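Local coordinates for protein alpha-1,6-mannanase (Bacteroides thetaiotaomicron, PDB 4V1S) that probably hydrolyses alpha-1,6-linked mannose chains, as a gut bacterial glycoside hydrolase of family 76 thought to act in polysaccharide utilisation, at residues Asn238-Asp249 / Val258-Ala267; Lys291-Tyr302 / Ile319-Tyr327. All blocks are in the same frame, centred on the assembly; numbering follows the deposited sequence. Where two conformers were deposited one is given.

Interaction 1: Asn238-Asp249 / Val258-Ala267. With GOL (glycerol), chain C.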
# COMPACT_ATOMS: atom_id res chain seq x y z
N ASN A 238 13.67 -8.16 -15.61
CA ASN A 238 14.76 -8.12 -14.62
C ASN A 238 14.48 -8.69 -13.24
O ASN A 238 15.41 -9.16 -12.57
CB ASN A 238 15.25 -6.67 -14.46
CG ASN A 238 15.99 -6.20 -15.68
OD1 ASN A 238 17.17 -6.50 -15.82
ND2 ASN A 238 15.31 -5.50 -16.59
N LEU A 239 13.22 -8.60 -12.78
CA LEU A 239 12.93 -8.93 -11.40
C LEU A 239 11.85 -9.99 -11.18
O LEU A 239 11.52 -10.31 -10.04
CB LEU A 239 12.60 -7.67 -10.61
CG LEU A 239 13.79 -6.71 -10.46
CD1 LEU A 239 13.35 -5.31 -10.07
CD2 LEU A 239 14.80 -7.29 -9.46
N LEU A 240 11.32 -10.56 -12.26
CA LEU A 240 10.33 -11.64 -12.16
C LEU A 240 11.03 -12.98 -12.26
O LEU A 240 11.77 -13.22 -13.22
CB LEU A 240 9.28 -11.51 -13.25
CG LEU A 240 8.18 -12.59 -13.32
CD1 LEU A 240 7.28 -12.50 -12.12
CD2 LEU A 240 7.37 -12.42 -14.58
N ASP A 241 10.78 -13.84 -11.29
CA ASP A 241 11.29 -15.20 -11.30
C ASP A 241 10.32 -16.05 -12.11
O ASP A 241 9.20 -16.31 -11.67
CB ASP A 241 11.39 -15.71 -9.86
CG ASP A 241 12.07 -17.08 -9.76
OD1 ASP A 241 12.16 -17.78 -10.80
OD2 ASP A 241 12.49 -17.44 -8.64
N LYS A 242 10.75 -16.48 -13.28
CA LYS A 242 9.91 -17.28 -14.17
C LYS A 242 9.55 -18.64 -13.59
O LYS A 242 8.57 -19.24 -14.02
CB LYS A 242 10.60 -17.47 -15.52
N SER A 243 10.32 -19.14 -12.63
CA SER A 243 10.07 -20.48 -12.07
C SER A 243 8.82 -20.52 -11.17
O SER A 243 8.20 -21.58 -11.03
CB SER A 243 11.28 -21.00 -11.31
OG SER A 243 11.45 -20.35 -10.05
N ASP A 244 8.47 -19.39 -10.54
CA ASP A 244 7.28 -19.36 -9.68
C ASP A 244 6.41 -18.12 -9.84
O ASP A 244 5.42 -17.98 -9.13
CB ASP A 244 7.65 -19.55 -8.21
CG ASP A 244 8.52 -18.42 -7.67
OD1 ASP A 244 8.84 -17.46 -8.43
OD2 ASP A 244 8.92 -18.53 -6.49
N ASN A 245 6.76 -17.25 -10.78
CA ASN A 245 6.03 -16.02 -11.04
C ASN A 245 5.98 -15.07 -9.85
O ASN A 245 5.11 -14.21 -9.78
CB ASN A 245 4.64 -16.29 -11.59
CG ASN A 245 4.70 -16.72 -13.04
OD1 ASN A 245 5.04 -15.91 -13.91
ND2 ASN A 245 4.44 -17.99 -13.30
N LEU A 246 6.94 -15.21 -8.96
CA LEU A 246 7.10 -14.26 -7.86
C LEU A 246 8.20 -13.26 -8.19
O LEU A 246 8.96 -13.44 -9.14
CB LEU A 246 7.38 -14.98 -6.55
CG LEU A 246 6.21 -15.85 -6.09
CD1 LEU A 246 6.52 -16.50 -4.75
CD2 LEU A 246 4.88 -15.09 -6.03
N LEU A 247 8.23 -12.18 -7.42
CA LEU A 247 9.13 -11.05 -7.70
C LEU A 247 10.30 -11.02 -6.75
O LEU A 247 10.13 -11.09 -5.52
CB LEU A 247 8.37 -9.72 -7.57
CG LEU A 247 7.43 -9.25 -8.68
CD1 LEU A 247 8.16 -8.94 -9.99
CD2 LEU A 247 6.29 -10.22 -8.93
N TRP A 248 11.50 -10.89 -7.32
CA TRP A 248 12.69 -10.59 -6.55
C TRP A 248 12.59 -9.14 -6.03
O TRP A 248 11.69 -8.41 -6.40
CB TRP A 248 13.95 -10.81 -7.39
CG TRP A 248 14.14 -12.25 -7.79
CD1 TRP A 248 14.02 -13.33 -6.97
CD2 TRP A 248 14.49 -12.76 -9.08
NE1 TRP A 248 14.26 -14.49 -7.67
CE2 TRP A 248 14.54 -14.16 -8.97
CE3 TRP A 248 14.75 -12.18 -10.33
CZ2 TRP A 248 14.87 -15.00 -10.06
CZ3 TRP A 248 15.06 -12.99 -11.40
CH2 TRP A 248 15.11 -14.39 -11.27
N ASP A 249 13.49 -8.76 -5.15
CA ASP A 249 13.39 -7.48 -4.44
C ASP A 249 14.00 -6.29 -5.18
O ASP A 249 13.39 -5.23 -5.25
CB ASP A 249 14.02 -7.56 -3.05
CG ASP A 249 13.61 -6.39 -2.18
OD1 ASP A 249 12.41 -6.25 -1.96
OD2 ASP A 249 14.47 -5.62 -1.71
N VAL A 258 21.13 -9.36 -8.27
CA VAL A 258 19.75 -9.33 -7.83
C VAL A 258 19.65 -9.79 -6.38
O VAL A 258 20.23 -10.81 -6.00
CB VAL A 258 18.86 -10.19 -8.74
CG1 VAL A 258 17.45 -10.32 -8.20
CG2 VAL A 258 18.82 -9.61 -10.15
N ASN A 259 18.95 -8.99 -5.58
CA ASN A 259 18.52 -9.41 -4.26
C ASN A 259 17.28 -10.24 -4.48
O ASN A 259 16.23 -9.71 -4.83
CB ASN A 259 18.22 -8.22 -3.36
CG ASN A 259 17.72 -8.63 -1.98
OD1 ASN A 259 17.46 -9.79 -1.72
ND2 ASN A 259 17.58 -7.67 -1.09
N THR A 260 17.41 -11.55 -4.28
CA THR A 260 16.33 -12.48 -4.58
C THR A 260 15.33 -12.69 -3.44
O THR A 260 14.44 -13.52 -3.58
CB THR A 260 16.89 -13.83 -5.01
OG1 THR A 260 17.70 -14.37 -3.97
CG2 THR A 260 17.73 -13.70 -6.26
N GLN A 261 15.44 -11.92 -2.35
CA GLN A 261 14.41 -11.96 -1.30
C GLN A 261 13.03 -11.71 -1.90
O GLN A 261 12.81 -10.72 -2.58
CB GLN A 261 14.67 -10.93 -0.22
CG GLN A 261 13.58 -10.82 0.84
CD GLN A 261 13.49 -12.05 1.74
OE1 GLN A 261 14.53 -12.63 2.13
NE2 GLN A 261 12.26 -12.45 2.09
N LYS A 262 12.12 -12.64 -1.63
CA LYS A 262 10.74 -12.52 -2.09
C LYS A 262 9.86 -12.02 -0.96
O LYS A 262 9.76 -12.66 0.09
CB LYS A 262 10.24 -13.87 -2.59
CG LYS A 262 10.86 -14.19 -3.94
CD LYS A 262 10.59 -15.57 -4.42
CE LYS A 262 11.28 -15.77 -5.76
NZ LYS A 262 11.33 -17.20 -6.15
N TRP A 263 9.19 -10.90 -1.22
CA TRP A 263 8.26 -10.31 -0.29
C TRP A 263 6.88 -10.29 -0.91
O TRP A 263 6.72 -9.97 -2.10
CB TRP A 263 8.63 -8.85 0.05
CG TRP A 263 9.92 -8.72 0.79
CD1 TRP A 263 11.01 -8.07 0.38
CD2 TRP A 263 10.20 -9.19 2.12
NE1 TRP A 263 12.00 -8.15 1.33
CE2 TRP A 263 11.52 -8.83 2.42
CE3 TRP A 263 9.47 -9.91 3.07
CZ2 TRP A 263 12.12 -9.14 3.65
CZ3 TRP A 263 10.04 -10.22 4.28
CH2 TRP A 263 11.37 -9.83 4.57
N SER A 264 5.88 -10.48 -0.07
CA SER A 264 4.49 -10.51 -0.53
C SER A 264 4.04 -9.25 -1.27
O SER A 264 3.35 -9.38 -2.29
CB SER A 264 3.53 -10.82 0.64
OG SER A 264 3.67 -9.87 1.68
N TYR A 265 4.40 -8.06 -0.78
CA TYR A 265 3.91 -6.85 -1.37
C TYR A 265 4.50 -6.54 -2.75
O TYR A 265 3.90 -5.83 -3.53
CB TYR A 265 4.09 -5.66 -0.43
CG TYR A 265 5.46 -5.01 -0.33
CD1 TYR A 265 6.67 -5.77 -0.36
CD2 TYR A 265 5.57 -3.64 -0.15
CE1 TYR A 265 7.90 -5.17 -0.25
CE2 TYR A 265 6.79 -3.02 -0.05
CZ TYR A 265 7.97 -3.78 -0.09
OH TYR A 265 9.17 -3.15 0.01
N ASN A 266 5.64 -7.11 -3.07
CA ASN A 266 6.20 -6.96 -4.42
C ASN A 266 5.37 -7.76 -5.43
O ASN A 266 5.09 -7.28 -6.52
CB ASN A 266 7.67 -7.33 -4.45
CG ASN A 266 8.53 -6.21 -3.96
OD1 ASN A 266 8.18 -5.03 -4.13
ND2 ASN A 266 9.63 -6.54 -3.33
N ALA A 267 4.92 -8.95 -5.04
CA ALA A 267 3.90 -9.67 -5.83
C ALA A 267 2.56 -8.91 -5.86
O ALA A 267 1.99 -8.69 -6.94
CB ALA A 267 3.70 -11.08 -5.31
C1 GOL C . 13.89 -1.81 0.11
O1 GOL C . 13.58 -1.65 1.50
C2 GOL C . 12.77 -2.59 -0.59
O2 GOL C . 13.24 -3.04 -1.87
C3 GOL C . 12.33 -3.77 0.28
O3 GOL C . 11.28 -4.52 -0.34
O HOH W 1 7.56 -11.60 -4.50
O HOH W 2 10.53 -9.43 -3.42
O HOH W 3 14.75 -16.97 -6.08
O HOH W 4 11.38 -3.90 -3.77
O HOH W 5 17.12 -4.71 -1.59
O HOH W 6 14.53 -6.76 1.01
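Trp248 and Asp249 run beside Asn259 and Thr260 at the base of a beta hairpin (strands 246-252 and 258-259), where the chain passes from helix 222-239 into helix 264-281 of this helix-rich family 76 fold. One backbone bond joins these segments, from Asp249 N to Asn259 O, 2.9 Å. Beside it the Trp248 indole is sandwiched: Thr260 CG2 makes a CH-pi contact 3.9 Å from the centroid of the five-membered ring of Trp248, while Asp241 CB lies over the other face, and Val258 CG1 packs on Trp248 CB.

Lys262, extended beyond CG, runs alongside the indole and past Leu246 CB to a salt-bridge network. Lys262 NZ lies 2.8 Å from Asp241 OD2, on its anti side, and 2.8 Å from Asp244 OD2, on its syn side, tilted out of both carboxylate planes. Both carboxylates are steadied by Asx turns, Asp241 OD1 taking Ser243 N and Asp244 OD1 taking Leu246 N. An alanine in place of Lys262 would probably leave these two acids without their shared cation and the Trp248 flank less covered.

At the other end Asp249, its CG trans to the backbone N (chi1 -165°), points OD1 at the edge of the Trp263 ring; Asn266 ND2 gives Asp249 OD1 a weak bond, 3.1 Å. A glycerol, probably from the crystallisation liquor, donates through O3 to Asp249 OD1 at 2.6 Å; Tyr265 OH and Asn201 also bind it. One water donates to Leu247 O and Gln261 O and accepts from Trp263 N and Asn266 ND2, bridging the segments. One end thus shares a single ammonium between two carboxylates, probably offsetting part of their charge; the other is a polar pocket able to hold a polyol's hydroxyls.

Interaction 2: Lys291-Tyr302 / Ile319-Tyr327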
# COMPACT_ATOMS: atom_id res chain seq x y z
N LYS A 291 -3.00 -13.78 -12.36
CA LYS A 291 -3.51 -15.01 -11.78
C LYS A 291 -2.37 -15.94 -11.37
O LYS A 291 -2.41 -16.56 -10.32
CB LYS A 291 -4.44 -15.72 -12.76
CG LYS A 291 -5.80 -15.06 -12.89
CD LYS A 291 -6.60 -15.80 -13.95
CE LYS A 291 -7.96 -15.19 -14.17
NZ LYS A 291 -8.70 -15.97 -15.21
N ALA A 292 -1.34 -16.03 -12.21
CA ALA A 292 -0.19 -16.90 -11.90
C ALA A 292 0.57 -16.44 -10.66
O ALA A 292 0.91 -17.24 -9.78
CB ALA A 292 0.75 -17.00 -13.10
N THR A 293 0.86 -15.14 -10.61
CA THR A 293 1.56 -14.58 -9.47
C THR A 293 0.72 -14.64 -8.17
O THR A 293 1.25 -14.97 -7.11
CB THR A 293 2.00 -13.15 -9.77
OG1 THR A 293 2.91 -13.16 -10.88
CG2 THR A 293 2.62 -12.45 -8.57
N LEU A 294 -0.58 -14.40 -8.28
CA LEU A 294 -1.46 -14.50 -7.12
C LEU A 294 -1.53 -15.96 -6.59
O LEU A 294 -1.43 -16.19 -5.39
CB LEU A 294 -2.83 -13.95 -7.42
CG LEU A 294 -3.81 -13.96 -6.28
CD1 LEU A 294 -3.36 -13.17 -5.06
CD2 LEU A 294 -5.14 -13.45 -6.81
N ALA A 295 -1.63 -16.94 -7.46
CA ALA A 295 -1.64 -18.32 -7.00
C ALA A 295 -0.35 -18.69 -6.28
O ALA A 295 -0.38 -19.35 -5.24
CB ALA A 295 -1.90 -19.27 -8.18
N SER A 296 0.79 -18.28 -6.84
CA SER A 296 2.08 -18.56 -6.22
C SER A 296 2.26 -17.80 -4.90
O SER A 296 2.91 -18.28 -3.96
CB SER A 296 3.21 -18.22 -7.16
OG SER A 296 3.26 -19.16 -8.23
N SER A 297 1.65 -16.63 -4.82
CA SER A 297 1.69 -15.85 -3.60
C SER A 297 0.84 -16.51 -2.50
O SER A 297 1.27 -16.60 -1.35
CB SER A 297 1.17 -14.43 -3.85
OG SER A 297 2.00 -13.71 -4.78
N GLU A 298 -0.34 -17.00 -2.86
CA GLU A 298 -1.14 -17.78 -1.90
C GLU A 298 -0.37 -19.02 -1.42
O GLU A 298 -0.29 -19.30 -0.23
CB GLU A 298 -2.47 -18.21 -2.51
CG GLU A 298 -3.40 -17.08 -2.86
CD GLU A 298 -4.72 -17.56 -3.39
OE1 GLU A 298 -5.07 -18.74 -3.17
OE2 GLU A 298 -5.44 -16.75 -4.01
N ALA A 299 0.22 -19.77 -2.36
CA ALA A 299 0.93 -20.98 -1.99
C ALA A 299 2.07 -20.66 -1.04
O ALA A 299 2.33 -21.40 -0.11
CB ALA A 299 1.45 -21.69 -3.21
N LYS A 300 2.78 -19.55 -1.30
CA LYS A 300 3.95 -19.24 -0.48
C LYS A 300 3.57 -18.70 0.92
O LYS A 300 4.15 -19.09 1.92
CB LYS A 300 4.87 -18.25 -1.17
CG LYS A 300 6.10 -17.90 -0.37
CD LYS A 300 7.13 -17.13 -1.19
CE LYS A 300 8.32 -16.73 -0.34
NZ LYS A 300 9.22 -17.88 -0.07
N TRP A 301 2.61 -17.78 0.95
CA TRP A 301 2.36 -16.96 2.12
C TRP A 301 1.05 -17.19 2.85
O TRP A 301 0.95 -16.78 4.01
CB TRP A 301 2.48 -15.47 1.79
CG TRP A 301 3.87 -15.00 1.44
CD1 TRP A 301 4.94 -14.92 2.27
CD2 TRP A 301 4.32 -14.51 0.15
NE1 TRP A 301 6.04 -14.41 1.60
CE2 TRP A 301 5.69 -14.16 0.30
CE3 TRP A 301 3.72 -14.34 -1.10
CZ2 TRP A 301 6.46 -13.67 -0.75
CZ3 TRP A 301 4.50 -13.85 -2.16
CH2 TRP A 301 5.85 -13.53 -1.97
N TYR A 302 0.08 -17.83 2.22
CA TYR A 302 -1.25 -17.92 2.82
C TYR A 302 -1.56 -19.29 3.34
O TYR A 302 -1.51 -20.26 2.59
CB TYR A 302 -2.30 -17.51 1.81
CG TYR A 302 -3.73 -17.47 2.35
CD1 TYR A 302 -4.03 -16.78 3.55
CD2 TYR A 302 -4.74 -18.09 1.68
CE1 TYR A 302 -5.33 -16.71 4.01
CE2 TYR A 302 -6.07 -17.99 2.12
CZ TYR A 302 -6.36 -17.32 3.28
OH TYR A 302 -7.67 -17.28 3.78
N ILE A 319 -1.78 -8.76 -0.58
CA ILE A 319 -2.40 -9.97 -1.11
C ILE A 319 -3.91 -9.88 -0.90
O ILE A 319 -4.71 -10.25 -1.78
CB ILE A 319 -1.81 -11.24 -0.48
CG1 ILE A 319 -0.30 -11.33 -0.79
CG2 ILE A 319 -2.56 -12.49 -0.93
CD1 ILE A 319 0.09 -11.14 -2.24
N ILE A 320 -4.33 -9.36 0.27
CA ILE A 320 -5.76 -9.19 0.53
C ILE A 320 -6.36 -8.17 -0.43
O ILE A 320 -7.44 -8.41 -0.99
CB ILE A 320 -6.01 -8.80 2.00
CG1 ILE A 320 -5.40 -9.84 2.95
CG2 ILE A 320 -7.51 -8.65 2.24
CD1 ILE A 320 -5.62 -9.55 4.44
N ASP A 321 -5.66 -7.05 -0.68
CA ASP A 321 -6.17 -6.09 -1.66
C ASP A 321 -6.24 -6.70 -3.07
O ASP A 321 -7.14 -6.35 -3.85
CB ASP A 321 -5.30 -4.80 -1.70
CG ASP A 321 -5.81 -3.72 -0.78
OD1 ASP A 321 -6.97 -3.84 -0.33
OD2 ASP A 321 -5.05 -2.75 -0.53
N SER A 322 -5.31 -7.62 -3.39
CA SER A 322 -5.33 -8.36 -4.66
C SER A 322 -6.60 -9.21 -4.76
O SER A 322 -7.23 -9.26 -5.83
CB SER A 322 -4.04 -9.21 -4.84
OG SER A 322 -2.89 -8.36 -4.92
N TRP A 323 -6.94 -9.90 -3.68
CA TRP A 323 -8.19 -10.65 -3.64
C TRP A 323 -9.42 -9.75 -3.91
O TRP A 323 -10.31 -10.14 -4.67
CB TRP A 323 -8.34 -11.43 -2.35
CG TRP A 323 -7.42 -12.52 -2.19
CD1 TRP A 323 -6.88 -13.32 -3.18
CD2 TRP A 323 -6.94 -13.01 -0.95
NE1 TRP A 323 -6.08 -14.28 -2.61
CE2 TRP A 323 -6.11 -14.14 -1.24
CE3 TRP A 323 -7.14 -12.65 0.37
CZ2 TRP A 323 -5.43 -14.85 -0.23
CZ3 TRP A 323 -6.49 -13.38 1.39
CH2 TRP A 323 -5.64 -14.46 1.07
N PHE A 324 -9.49 -8.59 -3.25
CA PHE A 324 -10.58 -7.67 -3.50
C PHE A 324 -10.62 -7.25 -4.97
O PHE A 324 -11.69 -7.19 -5.56
CB PHE A 324 -10.50 -6.46 -2.57
CG PHE A 324 -10.80 -6.76 -1.11
CD1 PHE A 324 -11.98 -7.45 -0.75
CD2 PHE A 324 -9.95 -6.31 -0.08
CE1 PHE A 324 -12.28 -7.67 0.59
CE2 PHE A 324 -10.27 -6.49 1.25
CZ PHE A 324 -11.43 -7.21 1.59
N ASP A 325 -9.44 -6.96 -5.56
CA ASP A 325 -9.40 -6.58 -6.96
C ASP A 325 -9.86 -7.73 -7.85
O ASP A 325 -10.53 -7.49 -8.86
CB ASP A 325 -8.00 -6.19 -7.43
CG ASP A 325 -7.54 -4.86 -6.92
OD1 ASP A 325 -8.33 -4.06 -6.31
OD2 ASP A 325 -6.34 -4.60 -7.10
N MET A 326 -9.51 -8.97 -7.50
CA MET A 326 -9.96 -10.12 -8.26
C MET A 326 -11.49 -10.24 -8.23
O MET A 326 -12.10 -10.53 -9.24
CB MET A 326 -9.33 -11.43 -7.78
CG MET A 326 -7.92 -11.64 -8.29
SD MET A 326 -7.83 -11.72 -10.10
CE MET A 326 -6.14 -12.25 -10.32
N TYR A 327 -12.09 -9.96 -7.08
CA TYR A 327 -13.54 -10.02 -6.96
C TYR A 327 -14.13 -8.94 -7.85
O TYR A 327 -15.08 -9.19 -8.58
CB TYR A 327 -14.03 -9.87 -5.51
CG TYR A 327 -15.52 -9.71 -5.45
CD1 TYR A 327 -16.35 -10.82 -5.56
CD2 TYR A 327 -16.12 -8.43 -5.41
CE1 TYR A 327 -17.72 -10.68 -5.54
CE2 TYR A 327 -17.51 -8.27 -5.41
CZ TYR A 327 -18.30 -9.41 -5.47
OH TYR A 327 -19.67 -9.31 -5.47
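Helices 284-301 and 313-330 pack against each other through a knob-into-hole contact in the helical framework, their segments 291-301 and 319-327 running roughly antiparallel at 138° with axes 11.2 Å apart. Leu294 is the knob, set in a hole formed by Ile319, Ser322, Trp323 and Met326. Leu294 holds CG trans to its backbone N (chi1 -178°), and its two methyls divide the work: in the Met326 conformer given, Leu294 CD2 meets Met326 CG tip to tip at 3.6 Å, and Leu294 CD1 lies 3.8 Å from Trp323 NE1.

Trp323 carries the polar and aromatic share. Trp323 NE1 donates to Glu298 OE2 at 2.9 Å, from above the carboxylate plane and at an N-H...O angle of 151°, while Glu298 OE1 pairs with Lys338 of helix 334-350. The far rim of the same indole forms a T-shaped stack: Trp323 CH2 stands over the centre of the Tyr302 ring, the planes 63° apart. Gripped at both NE1 and CH2, the indole is probably held against turning, and its buried N-H is satisfied by a carboxylate whose charge is probably balanced by the lysine.

From the N terminus, the chain leaves helix 222-239, and interaction 1 closes a short hairpin loop on the way into helix 264-281. Helix 284-301 follows, and interaction 2 then closes a second, somewhat longer loop by returning helix 313-330 against it. The two loops are in series, neither nesting nor crossing. They nevertheless meet in space, their centres about 14 Å apart: Asn245 O and Thr293 OG1 form a probable hydrogen bond of 2.7 Å, and Ala267 packs on Ser297. Helix 284-301, one partner of interaction 2, also leans on the hairpin region through Leu246 and so ties it to helix 313-330.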